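Local coordinates for protein iota-carrageenase (Alteromonas sp., PDB 1H80) that cuts the beta-1,4 linkages inside iota-carrageenan, a sulfated galactan of red algal cell walls, with inversion of anomeric configuration, at residues G361-L366 / I398-S403. Sequence-based numbering, arbitrary orientation.
Sequences GYNADL and IYIGPS
The Y399 ring takes the carbonyl O of L366 at its edge, in the ring plane, with Y399 CD1 3.9 Å from L366 O. The ring of Y362 meets P402 at an oblique tilt, Y362 CD1 lying 3.8 Å from P402 CG. R383 makes a cation-pi contact with the Y362 ring. With its CG anti to the carbonyl carbon (chi1 -58°), L366 lays its branched end against G401 and P402. L366 CD1 reaches G401 CA at 3.7 Å, where glycine has no side chain to block it, and L366 CD2 touches P402 O. Cut back to an alanine, this position would probably leave a gap over G401 and take both leucine methyls from the P402 carbonyl. I398 CD1 touches D365 CB at 3.7 Å, while D365 OD2 accepts a bond from G212 N. Four backbone hydrogen bonds join A364 with G401 and L366 with Y399; A364 N to G401 O is 2.7 Å. Beyond the strands, S403 N bonds G361 O at 2.9 Å. S403 OG, also bonded to C271 O, receives a weak bond from G361 N. The result is a short two-stranded antiparallel sheet, its strands linked by a long irregular loop, beside the parallel coils of a right-handed beta-helix.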
loop_
_atom_site.group_PDB
_atom_site.type_symbol
_atom_site.label_atom_id
_atom_site.label_comp_id
_atom_site.label_asym_id
_atom_site.label_seq_id
_atom_site.Cartn_x
_atom_site.Cartn_y
_atom_site.Cartn_z
ATOM N N GLY A 361 -2.358 -21.534 0.650
ATOM C CA GLY A 361 -1.612 -21.562 1.893
ATOM C C GLY A 361 -2.588 -21.572 3.058
ATOM O O GLY A 361 -3.776 -21.317 2.869
ATOM N N TYR A 362 -2.094 -21.850 4.259
ATOM C CA TYR A 362 -2.942 -21.900 5.448
ATOM C C TYR A 362 -2.794 -20.687 6.357
ATOM O O TYR A 362 -3.422 -20.620 7.413
ATOM C CB TYR A 362 -2.619 -23.161 6.259
ATOM C CG TYR A 362 -3.004 -24.444 5.569
ATOM C CD1 TYR A 362 -4.331 -24.865 5.537
ATOM C CD2 TYR A 362 -2.047 -25.225 4.921
ATOM C CE1 TYR A 362 -4.702 -26.032 4.875
ATOM C CE2 TYR A 362 -2.407 -26.394 4.252
ATOM C CZ TYR A 362 -3.736 -26.789 4.234
ATOM O OH TYR A 362 -4.101 -27.934 3.564
ATOM N N ASN A 363 -1.974 -19.722 5.952
ATOM C CA ASN A 363 -1.748 -18.547 6.785
ATOM C C ASN A 363 -2.096 -17.213 6.149
ATOM O O ASN A 363 -1.364 -16.233 6.298
ATOM C CB ASN A 363 -0.295 -18.535 7.251
ATOM C CG ASN A 363 0.049 -19.754 8.075
ATOM O OD1 ASN A 363 -0.536 -19.980 9.132
ATOM N ND2 ASN A 363 0.994 -20.552 7.592
ATOM N N ALA A 364 -3.220 -17.173 5.448
ATOM C CA ALA A 364 -3.663 -15.944 4.809
ATOM C C ALA A 364 -4.382 -15.040 5.807
ATOM O O ALA A 364 -4.909 -15.513 6.815
ATOM C CB ALA A 364 -4.597 -16.274 3.658
ATOM N N ASP A 365 -4.373 -13.736 5.540
ATOM C CA ASP A 365 -5.091 -12.783 6.383
ATOM C C ASP A 365 -6.508 -12.845 5.828
ATOM O O ASP A 365 -6.708 -12.743 4.618
ATOM C CB ASP A 365 -4.558 -11.349 6.222
ATOM C CG ASP A 365 -3.270 -11.101 6.986
ATOM O OD1 ASP A 365 -3.050 -11.746 8.033
ATOM O OD2 ASP A 365 -2.483 -10.231 6.550
ATOM N N LEU A 366 -7.488 -13.015 6.707
ATOM C CA LEU A 366 -8.872 -13.110 6.274
ATOM C C LEU A 366 -9.765 -12.157 7.045
ATOM O O LEU A 366 -9.555 -11.918 8.228
ATOM C CB LEU A 366 -9.384 -14.541 6.474
ATOM C CG LEU A 366 -8.617 -15.646 5.747
ATOM C CD1 LEU A 366 -9.083 -17.017 6.229
ATOM C CD2 LEU A 366 -8.827 -15.499 4.247
ATOM N N ILE A 398 -9.695 -9.425 12.114
ATOM C CA ILE A 398 -8.744 -10.236 11.368
ATOM C C ILE A 398 -8.727 -11.695 11.815
ATOM O O ILE A 398 -8.838 -12.001 13.002
ATOM C CB ILE A 398 -7.307 -9.650 11.503
ATOM C CG1 ILE A 398 -6.299 -10.499 10.724
ATOM C CG2 ILE A 398 -6.905 -9.596 12.970
ATOM C CD1 ILE A 398 -6.491 -10.473 9.234
ATOM N N TYR A 399 -8.609 -12.587 10.839
ATOM C CA TYR A 399 -8.524 -14.018 11.090
ATOM C C TYR A 399 -7.366 -14.528 10.259
ATOM O O TYR A 399 -6.973 -13.890 9.280
ATOM C CB TYR A 399 -9.795 -14.744 10.644
ATOM C CG TYR A 399 -11.009 -14.412 11.464
ATOM C CD1 TYR A 399 -11.709 -13.224 11.259
ATOM C CD2 TYR A 399 -11.435 -15.267 12.478
ATOM C CE1 TYR A 399 -12.802 -12.895 12.046
ATOM C CE2 TYR A 399 -12.526 -14.948 13.274
ATOM C CZ TYR A 399 -13.203 -13.762 13.054
ATOM O OH TYR A 399 -14.274 -13.429 13.845
ATOM N N ILE A 400 -6.806 -15.663 10.656
ATOM C CA ILE A 400 -5.722 -16.265 9.901
ATOM C C ILE A 400 -6.221 -17.641 9.504
ATOM O O ILE A 400 -6.728 -18.394 10.340
ATOM C CB ILE A 400 -4.427 -16.410 10.732
ATOM C CG1 ILE A 400 -3.934 -15.031 11.176
ATOM C CG2 ILE A 400 -3.359 -17.117 9.904
ATOM C CD1 ILE A 400 -2.639 -15.066 11.968
ATOM N N GLY A 401 -6.095 -17.964 8.224
ATOM C CA GLY A 401 -6.561 -19.251 7.755
ATOM C C GLY A 401 -6.205 -19.502 6.308
ATOM O O GLY A 401 -5.412 -18.764 5.718
ATOM N N PRO A 402 -6.796 -20.537 5.700
ATOM C CA PRO A 402 -6.539 -20.897 4.305
ATOM C C PRO A 402 -6.911 -19.822 3.292
ATOM O O PRO A 402 -7.805 -19.004 3.525
ATOM C CB PRO A 402 -7.376 -22.162 4.107
ATOM C CG PRO A 402 -7.508 -22.724 5.495
ATOM C CD PRO A 402 -7.723 -21.495 6.328
ATOM N N SER A 403 -6.205 -19.836 2.169
ATOM C CA SER A 403 -6.467 -18.912 1.075
ATOM C C SER A 403 -7.888 -19.200 0.613
ATOM O O SER A 403 -8.340 -20.343 0.673
ATOM C CB SER A 403 -5.494 -19.172 -0.071
ATOM O OG SER A 403 -4.158 -18.953 0.344
#